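Local coordinates for glutathione synthetase-like effector 30 (Gpa-GSS30-apo) (Globodera pallida, PDB 5OET), which is a glutathione synthetase-like effector of a plant-parasitic nematode, probably derived from a housekeeping enzyme that joins gamma-glutamylcysteine and glycine at the expense of ATP, at residues 155-167 and 333-347. Numbering follows the deposited sequence.
Sequences GIRQPVAMFCQRA and STAIKTPPYIFALSH
Phe163 carries its ring over to Phe343, CG anti to the backbone N (chi1 169°), while Phe343 and His347 both set CG beside their own N, and the three rings gather into an aromatic cluster. CE2 of Phe343 lies over the centre of one Phe163 face, 3.5 Å from Phe163 CG, with the planes inclined at 44°. His347 meets the same ring at its edge, rim to rim, its NE2 3.8 Å from Phe163 CE1. From the extended Gln165 side chain, Gln165 NE2 donates to His347 NE2 at 3.3 Å; the acceptor lies in the Gln165 amide plane, whereas the donor stands somewhat out of the imidazole plane. At the second ring nitrogen, His347 ND1 donates to Phe343 O at 2.8 Å, and Ser346 OG also bonds to His347 ND1, with either as donor; both ring nitrogens thus have partners, which is consistent with the modelled ring orientation. At the other end of the contact Gln158 bends at chi2 (43°) and divides its amide between the two segments' backbones: NE2 donates to Thr334 O at 2.8 Å, in the carbonyl plane, and OE1 receives Val160 N. Between these ends Met162 N bonds to Lys337 O at 3.2 Å. Ile336 packs CD1 on Val160 CG1, Ala161 CB rests on Pro340 CD at 3.6 Å, and the cis peptide before Pro339 turns the chain where it passes Met162 O. The 333-347 segment thus joins the sheet containing strand 306-314, which pairs with 336-337, to strand 160-173 of the large mixed sheet. Strand 160-173 runs between 179-188 and 469-484, with Cys164 bonded to Cys480 of the latter, and helix 98-119 touches both Gln165 and Phe343.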
loop_
_atom_site.group_PDB
_atom_site.type_symbol
_atom_site.label_atom_id
_atom_site.label_comp_id
_atom_site.label_asym_id
_atom_site.label_seq_id
_atom_site.Cartn_x
_atom_site.Cartn_y
_atom_site.Cartn_z
ATOM N N GLY A 155 -24.780 -38.010 -1.050
ATOM C CA GLY A 155 -23.546 -37.982 -0.265
ATOM C C GLY A 155 -22.797 -36.653 -0.370
ATOM O O GLY A 155 -23.420 -35.592 -0.573
ATOM N N ILE A 156 -21.460 -36.707 -0.254
ATOM C CA ILE A 156 -20.616 -35.505 -0.422
ATOM C C ILE A 156 -20.382 -35.291 -1.924
ATOM O O ILE A 156 -19.959 -36.202 -2.633
ATOM C CB ILE A 156 -19.231 -35.560 0.296
ATOM C CG1 ILE A 156 -19.286 -36.260 1.666
ATOM C CG2 ILE A 156 -18.699 -34.141 0.507
ATOM C CD1 ILE A 156 -17.960 -36.323 2.399
ATOM N N ARG A 157 -20.647 -34.076 -2.397
ATOM C CA ARG A 157 -20.562 -33.770 -3.821
ATOM C C ARG A 157 -19.184 -33.318 -4.276
ATOM O O ARG A 157 -18.813 -33.537 -5.425
ATOM C CB ARG A 157 -21.649 -32.766 -4.199
ATOM C CG ARG A 157 -22.975 -33.491 -4.403
ATOM C CD ARG A 157 -24.145 -32.549 -4.406
ATOM N NE ARG A 157 -25.401 -33.292 -4.366
ATOM C CZ ARG A 157 -26.613 -32.749 -4.352
ATOM N NH1 ARG A 157 -27.680 -33.540 -4.293
ATOM N NH2 ARG A 157 -26.761 -31.418 -4.411
ATOM N N GLN A 158 -18.436 -32.681 -3.383
ATOM C CA GLN A 158 -17.029 -32.348 -3.620
ATOM C C GLN A 158 -16.169 -32.925 -2.494
ATOM O O GLN A 158 -16.131 -32.356 -1.413
ATOM C CB GLN A 158 -16.848 -30.835 -3.733
ATOM C CG GLN A 158 -15.453 -30.386 -4.121
ATOM C CD GLN A 158 -14.792 -31.202 -5.229
ATOM O OE1 GLN A 158 -14.156 -32.218 -4.968
ATOM N NE2 GLN A 158 -14.912 -30.738 -6.461
ATOM N N PRO A 159 -15.495 -34.067 -2.739
ATOM C CA PRO A 159 -14.561 -34.660 -1.752
ATOM C C PRO A 159 -13.351 -33.805 -1.399
ATOM O O PRO A 159 -12.837 -33.912 -0.293
ATOM C CB PRO A 159 -14.070 -35.940 -2.451
ATOM C CG PRO A 159 -15.127 -36.262 -3.430
ATOM C CD PRO A 159 -15.639 -34.940 -3.917
ATOM N N VAL A 160 -12.887 -32.995 -2.348
ATOM C CA VAL A 160 -11.688 -32.174 -2.167
ATOM C C VAL A 160 -12.029 -30.905 -1.394
ATOM O O VAL A 160 -12.843 -30.093 -1.833
ATOM C CB VAL A 160 -11.003 -31.824 -3.512
ATOM C CG1 VAL A 160 -9.854 -30.844 -3.305
ATOM C CG2 VAL A 160 -10.503 -33.091 -4.187
ATOM N N ALA A 161 -11.376 -30.765 -0.247
ATOM C CA ALA A 161 -11.479 -29.598 0.613
ATOM C C ALA A 161 -10.149 -28.892 0.603
ATOM O O ALA A 161 -9.109 -29.519 0.477
ATOM C CB ALA A 161 -11.843 -30.016 2.039
ATOM N N MET A 162 -10.215 -27.577 0.720
ATOM C CA MET A 162 -9.063 -26.713 0.953
ATOM C C MET A 162 -9.161 -26.296 2.399
ATOM O O MET A 162 -10.205 -25.850 2.836
ATOM C CB MET A 162 -9.140 -25.488 0.069
ATOM C CG MET A 162 -8.119 -24.424 0.387
ATOM S SD MET A 162 -8.137 -23.216 -0.934
ATOM C CE MET A 162 -7.362 -21.849 -0.077
ATOM N N PHE A 163 -8.074 -26.438 3.145
ATOM C CA PHE A 163 -8.137 -26.309 4.591
ATOM C C PHE A 163 -6.955 -25.483 5.068
ATOM O O PHE A 163 -5.821 -25.948 5.013
ATOM C CB PHE A 163 -8.173 -27.710 5.192
ATOM C CG PHE A 163 -7.967 -27.751 6.668
ATOM C CD1 PHE A 163 -8.590 -26.831 7.509
ATOM C CD2 PHE A 163 -7.154 -28.735 7.228
ATOM C CE1 PHE A 163 -8.387 -26.880 8.881
ATOM C CE2 PHE A 163 -6.946 -28.797 8.593
ATOM C CZ PHE A 163 -7.559 -27.873 9.423
ATOM N N CYS A 164 -7.235 -24.247 5.476
ATOM C CA CYS A 164 -6.225 -23.304 5.954
ATOM C C CYS A 164 -6.503 -23.052 7.439
ATOM O O CYS A 164 -7.652 -22.868 7.844
ATOM C CB CYS A 164 -6.256 -21.976 5.163
ATOM S SG CYS A 164 -5.559 -21.974 3.462
ATOM N N GLN A 165 -5.431 -23.045 8.236
ATOM C CA GLN A 165 -5.522 -22.938 9.687
ATOM C C GLN A 165 -4.557 -21.890 10.182
ATOM O O GLN A 165 -3.513 -21.691 9.583
ATOM C CB GLN A 165 -5.190 -24.282 10.314
ATOM C CG GLN A 165 -5.773 -24.563 11.692
ATOM C CD GLN A 165 -5.295 -25.899 12.240
ATOM O OE1 GLN A 165 -4.104 -26.101 12.426
ATOM N NE2 GLN A 165 -6.222 -26.824 12.486
ATOM N N ARG A 166 -4.950 -21.194 11.249
ATOM C CA ARG A 166 -4.039 -20.380 12.052
ATOM C C ARG A 166 -4.107 -20.904 13.476
ATOM O O ARG A 166 -5.153 -20.835 14.097
ATOM C CB ARG A 166 -4.402 -18.887 11.992
ATOM C CG ARG A 166 -3.195 -17.965 12.260
ATOM C CD ARG A 166 -3.566 -16.489 12.364
ATOM N NE ARG A 166 -4.425 -16.234 13.527
ATOM C CZ ARG A 166 -5.554 -15.514 13.553
ATOM N NH1 ARG A 166 -6.034 -14.894 12.462
ATOM N NH2 ARG A 166 -6.220 -15.417 14.697
ATOM N N ALA A 167 -3.005 -21.460 13.965
ATOM C CA ALA A 167 -2.854 -21.874 15.373
ATOM C C ALA A 167 -2.191 -20.736 16.125
ATOM O O ALA A 167 -1.164 -20.239 15.668
ATOM C CB ALA A 167 -1.981 -23.113 15.466
ATOM N N SER A 333 -22.503 -28.685 -3.188
ATOM C CA SER A 333 -22.298 -28.436 -4.603
ATOM C C SER A 333 -20.885 -28.864 -4.933
ATOM O O SER A 333 -20.108 -29.129 -4.024
ATOM C CB SER A 333 -22.445 -26.954 -4.916
ATOM O OG SER A 333 -21.265 -26.257 -4.560
ATOM N N THR A 334 -20.525 -28.872 -6.213
ATOM C CA THR A 334 -19.221 -29.384 -6.590
ATOM C C THR A 334 -18.060 -28.407 -6.369
ATOM O O THR A 334 -16.908 -28.804 -6.517
ATOM C CB THR A 334 -19.202 -29.893 -8.028
ATOM O OG1 THR A 334 -19.345 -28.795 -8.940
ATOM C CG2 THR A 334 -20.315 -30.954 -8.219
ATOM N N ALA A 335 -18.326 -27.151 -6.013
ATOM C CA ALA A 335 -17.242 -26.205 -5.763
ATOM C C ALA A 335 -16.402 -26.655 -4.568
ATOM O O ALA A 335 -16.928 -27.230 -3.610
ATOM C CB ALA A 335 -17.787 -24.800 -5.526
ATOM N N ILE A 336 -15.094 -26.414 -4.633
ATOM C CA ILE A 336 -14.238 -26.675 -3.498
ATOM C C ILE A 336 -14.511 -25.567 -2.480
ATOM O O ILE A 336 -14.541 -24.402 -2.836
ATOM C CB ILE A 336 -12.762 -26.715 -3.897
ATOM C CG1 ILE A 336 -12.528 -27.866 -4.877
ATOM C CG2 ILE A 336 -11.886 -26.880 -2.660
ATOM C CD1 ILE A 336 -11.128 -27.891 -5.463
ATOM N N LYS A 337 -14.764 -25.950 -1.229
ATOM C CA LYS A 337 -15.005 -25.007 -0.127
ATOM C C LYS A 337 -13.730 -24.845 0.679
ATOM O O LYS A 337 -12.822 -25.677 0.593
ATOM C CB LYS A 337 -16.137 -25.487 0.787
ATOM C CG LYS A 337 -17.532 -25.044 0.362
ATOM C CD LYS A 337 -18.015 -25.745 -0.891
ATOM C CE LYS A 337 -18.194 -27.238 -0.682
ATOM N NZ LYS A 337 -18.892 -27.864 -1.839
ATOM N N THR A 338 -13.682 -23.779 1.478
ATOM C CA THR A 338 -12.425 -23.276 2.074
ATOM C C THR A 338 -12.577 -22.845 3.549
ATOM O O THR A 338 -12.403 -21.665 3.843
ATOM C CB THR A 338 -11.919 -22.038 1.279
ATOM O OG1 THR A 338 -12.855 -20.958 1.440
ATOM C CG2 THR A 338 -11.725 -22.349 -0.236
ATOM N N PRO A 339 -12.889 -23.749 4.475
ATOM C CA PRO A 339 -13.128 -25.147 4.213
ATOM C C PRO A 339 -14.618 -25.427 4.290
ATOM O O PRO A 339 -15.388 -24.539 4.623
ATOM C CB PRO A 339 -12.381 -25.820 5.374
ATOM C CG PRO A 339 -12.514 -24.853 6.504
ATOM C CD PRO A 339 -12.839 -23.500 5.923
ATOM N N PRO A 340 -15.026 -26.660 4.010
ATOM C CA PRO A 340 -16.457 -26.932 4.152
ATOM C C PRO A 340 -16.941 -26.810 5.587
ATOM O O PRO A 340 -16.143 -26.797 6.509
ATOM C CB PRO A 340 -16.619 -28.363 3.608
ATOM C CG PRO A 340 -15.240 -28.912 3.456
ATOM C CD PRO A 340 -14.301 -27.754 3.346
ATOM N N TYR A 341 -18.249 -26.743 5.767
ATOM C CA TYR A 341 -18.837 -26.442 7.076
ATOM C C TYR A 341 -18.477 -27.420 8.185
ATOM O O TYR A 341 -18.342 -27.004 9.330
ATOM C CB TYR A 341 -20.363 -26.255 6.992
ATOM C CG TYR A 341 -20.749 -24.810 7.064
ATOM C CD1 TYR A 341 -20.750 -24.149 8.283
ATOM C CD2 TYR A 341 -21.069 -24.080 5.911
ATOM C CE1 TYR A 341 -21.075 -22.801 8.367
ATOM C CE2 TYR A 341 -21.413 -22.731 5.982
ATOM C CZ TYR A 341 -21.409 -22.098 7.221
ATOM O OH TYR A 341 -21.739 -20.767 7.345
ATOM N N ILE A 342 -18.289 -28.697 7.844
ATOM C CA ILE A 342 -17.858 -29.731 8.812
ATOM C C ILE A 342 -16.666 -29.303 9.678
ATOM O O ILE A 342 -16.568 -29.703 10.846
ATOM C CB ILE A 342 -17.565 -31.087 8.113
ATOM C CG1 ILE A 342 -17.310 -32.203 9.122
ATOM C CG2 ILE A 342 -16.367 -31.003 7.179
ATOM C CD1 ILE A 342 -18.480 -32.500 10.019
ATOM N N PHE A 343 -15.787 -28.469 9.117
ATOM C CA PHE A 343 -14.597 -28.012 9.837
ATOM C C PHE A 343 -14.925 -27.052 10.960
ATOM O O PHE A 343 -14.172 -26.987 11.936
ATOM C CB PHE A 343 -13.593 -27.379 8.884
ATOM C CG PHE A 343 -12.815 -28.377 8.097
ATOM C CD1 PHE A 343 -13.405 -29.067 7.071
ATOM C CD2 PHE A 343 -11.507 -28.639 8.398
ATOM C CE1 PHE A 343 -12.697 -29.991 6.331
ATOM C CE2 PHE A 343 -10.790 -29.557 7.665
ATOM C CZ PHE A 343 -11.387 -30.243 6.632
ATOM N N ALA A 344 -16.034 -26.323 10.840
ATOM C CA ALA A 344 -16.514 -25.485 11.938
ATOM C C ALA A 344 -16.853 -26.302 13.189
ATOM O O ALA A 344 -16.658 -25.817 14.304
ATOM C CB ALA A 344 -17.727 -24.677 11.509
ATOM N N LEU A 345 -17.361 -27.521 12.996
ATOM C CA LEU A 345 -17.620 -28.448 14.098
ATOM C C LEU A 345 -16.304 -28.978 14.737
ATOM O O LEU A 345 -16.209 -29.131 15.955
ATOM C CB LEU A 345 -18.509 -29.606 13.606
ATOM C CG LEU A 345 -19.140 -30.538 14.640
ATOM C CD1 LEU A 345 -20.022 -29.786 15.617
ATOM C CD2 LEU A 345 -19.947 -31.619 13.940
ATOM N N SER A 346 -15.284 -29.228 13.922
ATOM C CA SER A 346 -13.998 -29.704 14.450
ATOM C C SER A 346 -13.116 -28.598 15.045
ATOM O O SER A 346 -12.023 -28.890 15.524
ATOM C CB SER A 346 -13.214 -30.475 13.371
ATOM O OG SER A 346 -12.518 -29.609 12.493
ATOM N N HIS A 347 -13.557 -27.344 15.012
ATOM C CA HIS A 347 -12.772 -26.243 15.593
ATOM C C HIS A 347 -13.499 -25.511 16.718
ATOM O O HIS A 347 -13.100 -24.430 17.139
ATOM C CB HIS A 347 -12.352 -25.273 14.488
ATOM C CG HIS A 347 -11.289 -25.815 13.594
ATOM N ND1 HIS A 347 -11.476 -26.930 12.803
ATOM C CD2 HIS A 347 -10.021 -25.407 13.379
ATOM C CE1 HIS A 347 -10.369 -27.173 12.128
ATOM N NE2 HIS A 347 -9.467 -26.265 12.464
#